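Avidin-related protein 4/5 (Gallus gallus, PDB 1Y55) binds biotin, with the high affinity known for the avidin family, in a pocket at one end of a beta-barrel in each subunit of a tetramer. Local coordinates at residues 16-21 against 31-36; 94-99 against 111-116. The protein carries 1 engineered substitution. All coordinates share one frame; numbering follows the deposited sequence. Where two conformers were deposited one is given.

Contact 1: residues 16-21 against 31-36; sequences SIMTIR and GTYLTA. With BTN (biotin), chain C.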
# COMPACT_ATOMS: atom_id res chain seq x y z
N SER A 16 -13.03 15.52 -4.81
CA SER A 16 -13.55 15.50 -3.45
C SER A 16 -13.21 16.78 -2.72
O SER A 16 -12.21 17.41 -3.03
CB SER A 16 -12.98 14.31 -2.70
OG SER A 16 -13.31 13.11 -3.36
N ILE A 17 -14.02 17.13 -1.73
CA ILE A 17 -13.82 18.32 -0.92
C ILE A 17 -13.72 17.92 0.54
O ILE A 17 -14.49 17.11 1.01
CB ILE A 17 -14.98 19.33 -1.08
CG1 ILE A 17 -15.10 19.75 -2.53
CG2 ILE A 17 -14.79 20.53 -0.15
CD1 ILE A 17 -16.30 20.63 -2.77
N MET A 18 -12.77 18.50 1.27
CA MET A 18 -12.81 18.35 2.71
C MET A 18 -12.63 19.70 3.37
O MET A 18 -11.98 20.60 2.85
CB MET A 18 -11.82 17.35 3.24
CG MET A 18 -10.45 17.72 3.00
SD MET A 18 -9.29 16.52 3.88
CE MET A 18 -7.77 17.31 3.50
N THR A 19 -13.22 19.81 4.55
CA THR A 19 -13.19 21.01 5.34
C THR A 19 -12.67 20.63 6.71
O THR A 19 -13.23 19.78 7.38
CB THR A 19 -14.59 21.58 5.47
OG1 THR A 19 -15.16 21.76 4.16
CG2 THR A 19 -14.55 22.97 6.10
N ILE A 20 -11.59 21.27 7.12
CA ILE A 20 -10.94 20.98 8.38
C ILE A 20 -11.08 22.19 9.29
O ILE A 20 -10.86 23.34 8.86
CB ILE A 20 -9.48 20.60 8.14
CG1 ILE A 20 -9.45 19.28 7.36
CG2 ILE A 20 -8.70 20.49 9.47
CD1 ILE A 20 -8.10 18.76 6.95
N ARG A 21 -11.42 21.93 10.54
CA ARG A 21 -11.66 22.97 11.52
C ARG A 21 -10.34 23.32 12.23
O ARG A 21 -9.26 23.00 11.73
CB ARG A 21 -12.76 22.52 12.49
CG ARG A 21 -14.10 22.18 11.80
CD ARG A 21 -15.24 21.92 12.78
NE ARG A 21 -16.49 21.54 12.13
CZ ARG A 21 -16.83 20.30 11.78
NH1 ARG A 21 -16.01 19.28 12.00
NH2 ARG A 21 -18.01 20.07 11.21
N GLY A 31 -13.22 17.55 11.05
CA GLY A 31 -13.68 18.12 9.82
C GLY A 31 -14.72 17.25 9.16
O GLY A 31 -15.26 16.31 9.74
N THR A 32 -14.99 17.58 7.91
CA THR A 32 -15.91 16.81 7.08
C THR A 32 -15.28 16.54 5.72
O THR A 32 -14.40 17.26 5.27
CB THR A 32 -17.25 17.52 6.89
OG1 THR A 32 -17.02 18.75 6.19
CG2 THR A 32 -17.92 17.86 8.22
N TYR A 33 -15.77 15.48 5.09
CA TYR A 33 -15.24 15.01 3.83
C TYR A 33 -16.43 14.68 2.92
O TYR A 33 -17.28 13.89 3.31
CB TYR A 33 -14.38 13.76 4.05
CG TYR A 33 -13.39 13.48 2.95
CD1 TYR A 33 -13.79 12.92 1.74
CD2 TYR A 33 -12.04 13.77 3.11
CE1 TYR A 33 -12.87 12.65 0.73
CE2 TYR A 33 -11.13 13.50 2.11
CZ TYR A 33 -11.54 12.96 0.92
OH TYR A 33 -10.59 12.73 -0.05
N LEU A 34 -16.46 15.29 1.74
CA LEU A 34 -17.47 15.00 0.72
C LEU A 34 -16.73 14.34 -0.45
O LEU A 34 -16.05 15.01 -1.23
CB LEU A 34 -18.20 16.27 0.28
CG LEU A 34 -19.37 16.02 -0.66
CD1 LEU A 34 -20.44 15.16 -0.03
CD2 LEU A 34 -19.96 17.35 -1.12
N THR A 35 -16.80 13.02 -0.51
CA THR A 35 -16.13 12.31 -1.59
C THR A 35 -16.88 12.48 -2.90
O THR A 35 -18.11 12.47 -2.94
CB THR A 35 -15.92 10.84 -1.26
OG1 THR A 35 -15.19 10.24 -2.35
CG2 THR A 35 -17.23 10.06 -1.04
N ALA A 36 -16.12 12.64 -3.99
CA ALA A 36 -16.72 12.71 -5.32
C ALA A 36 -17.11 11.33 -5.85
O ALA A 36 -17.95 11.24 -6.75
CB ALA A 36 -15.77 13.38 -6.28
C11 BTN C . -17.24 4.08 0.14
O11 BTN C . -17.04 3.90 -1.20
O12 BTN C . -17.97 3.26 0.83
C10 BTN C . -16.66 5.21 0.86
C9 BTN C . -16.08 6.30 -0.01
C8 BTN C . -14.62 6.03 -0.37
C7 BTN C . -14.05 7.16 -1.24
C2 BTN C . -12.52 7.03 -1.48
S1 BTN C . -11.50 7.34 -0.06
C6 BTN C . -10.06 7.28 -1.14
C5 BTN C . -10.46 8.05 -2.40
N1 BTN C . -10.24 9.48 -2.29
C3 BTN C . -11.39 10.13 -2.34
O3 BTN C . -11.48 11.45 -2.26
N2 BTN C . -12.42 9.32 -2.48
C4 BTN C . -11.98 7.94 -2.59
O HOH W 1 -16.25 19.32 3.45
O HOH W 2 -16.98 16.58 11.94
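Ser16 OG is gripped by two partners: it donates to the ureido oxygen O3 of biotin at 2.7 Å and accepts the N-H of Ala36, in a nearly straight bond of 2.9 Å from Ala36 N (167°). A serine suits this place because one small hydroxyl can give and take at once, and the two bonds together restrict its rotation. Biotin O3 is itself shared, for Tyr33 OH donates to it at 2.7 Å from within the plane of the phenol ring, and Asn12 ND2, which also bonds biotin, probably supplies a third bond; such a cluster of donors probably polarises the ureido carbonyl. Next to it, Thr35 OG1 accepts the N-H of biotin N2 in a nearly straight bond of 2.9 Å (174°), while also bonding to the carbonyl of Val37. With CG anti to the backbone N (chi1 -159°), Tyr33 reaches along the barrel interior to the ligand; Met18 CB packs on its CD2 at 3.6 Å, and the Met18 sulfur makes an oblique Met-aromatic contact. A phenylalanine in place of Tyr33 would probably keep this packing but leave O3 with one donor fewer and the ureido group less firmly held. On the other face, Thr19 and Thr32 lie side by side and share a water, with Lys9 also bonded to Thr19 OG1. Glycine suits the place of Gly31, since on this backbone a CB would run into Thr19 O; the extended Arg21 passes its NH1 3.4 Å from Gly31 CA. Paired backbone bonds, such as Leu34 N to Ile17 O at 2.8 Å, make this an antiparallel beta hairpin of the avidin barrel, in which Ser16, Tyr33 and Thr35 contribute to the ureido end of the biotin pocket.

Contact 2: residues 94-99 against 111-116; sequences MWLLRS and TRVGYN. With BTN (biotin), chain C.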
# COMPACT_ATOMS: atom_id res chain seq x y z
N MET A 94 -1.46 9.60 0.79
CA MET A 94 -1.82 8.28 0.40
C MET A 94 -2.81 7.74 1.40
O MET A 94 -2.84 8.16 2.56
CB MET A 94 -0.55 7.44 0.29
CG MET A 94 0.31 7.98 -0.85
SD MET A 94 1.65 7.07 -1.27
CE MET A 94 0.49 5.59 -2.12
N TRP A 95 -3.61 6.80 0.93
CA TRP A 95 -4.75 6.34 1.70
C TRP A 95 -4.90 4.84 1.64
O TRP A 95 -4.47 4.17 0.69
CB TRP A 95 -6.06 7.05 1.26
CG TRP A 95 -6.39 6.99 -0.19
CD1 TRP A 95 -6.22 7.99 -1.10
CD2 TRP A 95 -7.00 5.90 -0.92
NE1 TRP A 95 -6.67 7.60 -2.34
CE2 TRP A 95 -7.16 6.32 -2.25
CE3 TRP A 95 -7.46 4.63 -0.55
CZ2 TRP A 95 -7.75 5.50 -3.23
CZ3 TRP A 95 -8.03 3.81 -1.53
CH2 TRP A 95 -8.16 4.25 -2.85
N LEU A 96 -5.56 4.32 2.68
CA LEU A 96 -6.05 2.94 2.74
C LEU A 96 -7.55 3.00 3.00
O LEU A 96 -7.99 3.65 3.95
CB LEU A 96 -5.38 2.14 3.86
CG LEU A 96 -3.88 1.95 3.74
CD1 LEU A 96 -3.34 1.31 5.01
CD2 LEU A 96 -3.49 1.11 2.52
N LEU A 97 -8.32 2.30 2.16
CA LEU A 97 -9.77 2.21 2.25
C LEU A 97 -10.10 0.78 2.68
O LEU A 97 -9.86 -0.18 1.93
CB LEU A 97 -10.40 2.55 0.90
CG LEU A 97 -11.86 2.20 0.66
CD1 LEU A 97 -12.82 2.75 1.69
CD2 LEU A 97 -12.27 2.71 -0.71
N ARG A 98 -10.61 0.65 3.90
CA ARG A 98 -10.97 -0.63 4.49
C ARG A 98 -12.46 -0.89 4.32
O ARG A 98 -13.29 -0.11 4.80
CB ARG A 98 -10.63 -0.62 5.98
CG ARG A 98 -11.10 -1.88 6.71
CD ARG A 98 -10.35 -3.11 6.32
NE ARG A 98 -11.04 -4.33 6.71
CZ ARG A 98 -10.42 -5.49 6.97
NH1 ARG A 98 -9.10 -5.56 7.07
NH2 ARG A 98 -11.14 -6.57 7.17
N SER A 99 -12.78 -1.98 3.63
CA SER A 99 -14.14 -2.47 3.55
C SER A 99 -14.43 -3.45 4.68
O SER A 99 -13.55 -4.12 5.22
CB SER A 99 -14.35 -3.20 2.22
OG SER A 99 -14.17 -2.36 1.10
N THR A 111 -8.72 -4.34 1.71
CA THR A 111 -8.01 -3.06 1.78
C THR A 111 -7.55 -2.58 0.41
O THR A 111 -6.73 -3.22 -0.25
CB THR A 111 -6.81 -3.16 2.73
OG1 THR A 111 -7.25 -3.64 4.00
CG2 THR A 111 -6.21 -1.79 2.97
N ARG A 112 -8.07 -1.42 0.00
CA ARG A 112 -7.64 -0.73 -1.21
C ARG A 112 -6.66 0.39 -0.83
O ARG A 112 -6.69 0.91 0.29
CB ARG A 112 -8.84 -0.17 -1.98
CG ARG A 112 -9.56 -1.27 -2.76
CD ARG A 112 -10.90 -0.90 -3.34
NE ARG A 112 -11.89 -0.69 -2.29
CZ ARG A 112 -13.16 -0.38 -2.52
NH1 ARG A 112 -13.62 -0.20 -3.75
NH2 ARG A 112 -13.98 -0.20 -1.48
N VAL A 113 -5.79 0.73 -1.77
CA VAL A 113 -4.77 1.74 -1.57
C VAL A 113 -4.79 2.73 -2.73
O VAL A 113 -5.08 2.37 -3.87
CB VAL A 113 -3.36 1.08 -1.40
CG1 VAL A 113 -2.94 0.29 -2.63
CG2 VAL A 113 -2.29 2.09 -1.02
N GLY A 114 -4.42 3.97 -2.46
CA GLY A 114 -4.29 4.97 -3.49
C GLY A 114 -3.64 6.24 -2.99
O GLY A 114 -3.08 6.29 -1.89
N TYR A 115 -3.70 7.26 -3.84
CA TYR A 115 -3.10 8.56 -3.57
C TYR A 115 -4.14 9.65 -3.68
O TYR A 115 -5.18 9.48 -4.29
CB TYR A 115 -1.94 8.87 -4.52
CG TYR A 115 -2.30 9.22 -5.94
CD1 TYR A 115 -2.43 10.55 -6.34
CD2 TYR A 115 -2.47 8.24 -6.90
CE1 TYR A 115 -2.70 10.88 -7.65
CE2 TYR A 115 -2.74 8.56 -8.22
CZ TYR A 115 -2.84 9.88 -8.59
OH TYR A 115 -3.10 10.17 -9.90
N ASN A 116 -3.83 10.83 -3.15
CA ASN A 116 -4.59 12.02 -3.48
C ASN A 116 -3.74 13.25 -3.23
O ASN A 116 -3.10 13.37 -2.19
CB ASN A 116 -5.87 12.18 -2.64
CG ASN A 116 -7.07 11.39 -3.16
OD1 ASN A 116 -7.68 10.63 -2.40
ND2 ASN A 116 -7.46 11.64 -4.40
C11 BTN C . -17.24 4.08 0.14
O11 BTN C . -17.04 3.90 -1.20
O12 BTN C . -17.97 3.26 0.83
C10 BTN C . -16.66 5.21 0.86
C9 BTN C . -16.08 6.30 -0.01
C8 BTN C . -14.62 6.03 -0.37
C7 BTN C . -14.05 7.16 -1.24
C2 BTN C . -12.52 7.03 -1.48
S1 BTN C . -11.50 7.34 -0.06
C6 BTN C . -10.06 7.28 -1.14
C5 BTN C . -10.46 8.05 -2.40
N1 BTN C . -10.24 9.48 -2.29
C3 BTN C . -11.39 10.13 -2.34
O3 BTN C . -11.48 11.45 -2.26
N2 BTN C . -12.42 9.32 -2.48
C4 BTN C . -11.98 7.94 -2.59
O HOH W 3 -11.71 -1.61 0.39
O HOH W 4 -6.94 -3.56 6.76
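Trp95 lies flat between its neighbouring strand and biotin, in an antiparallel pair of strands of the avidin beta-barrel. One face of the indole rests on the backbone of Val113 and Gly114, with Gly114 CA 3.7 Å from the centroid of the six-membered ring in a CH-pi contact; biotin C6 covers the opposite face, 3.3 Å from Trp95 CE2. Glycine suits the place of Gly114 because a CB on this backbone would run into the indole. Trp95 holds CG between its backbone N and carbonyl carbon (chi1 53°), which folds the ring back across the partner strand. The amide of Asn116 crosses the indole obliquely, the two planes 28° apart, and its OD1 accepts biotin N1 at 2.8 Å; Asn13 OD1 holds Asn116 ND2 and helps to fix the amide's rotation. Further along, Leu97 and Arg112 run side by side, Leu97 CD2 lying over one face of the guanidinium, whose NH1 forms a salt bridge with Asp39. On the other side of the sheet, Leu96 CD2 meets Val113 CG2 at 3.9 Å, apolar groups suited to the interface where Val113 packs on Thr111 of the third subunit. Arg98 and Thr111 cross there at about a right angle, and Asp107 pairs with Arg98. One water joins the strands near this end, donating to Leu97 O, bonding Ser99 OG, and accepting from Arg112 NE at 2.8 Å.

In the fold
Contacts 1 and 2 stand on opposite sides of the chain's centre, their own centres 16 Å apart, and follow one another along the sequence within the same closed sheet. Biotin bridges them: residues 16-21 and 31-36 bind its ureido oxygen and one ureido nitrogen, while 94-99 and 111-116 bind the other nitrogen and cover the thiophane ring. The two also touch directly, Tyr33 OH lying 4.3 Å from Asn116 OD1, and Phe77 meets the rings of both Tyr33 and Trp95. They differ in their outer surroundings: no other subunit touches contact 1, whereas contact 2 packs against three, linking the pocket wall to the tetramer interfaces.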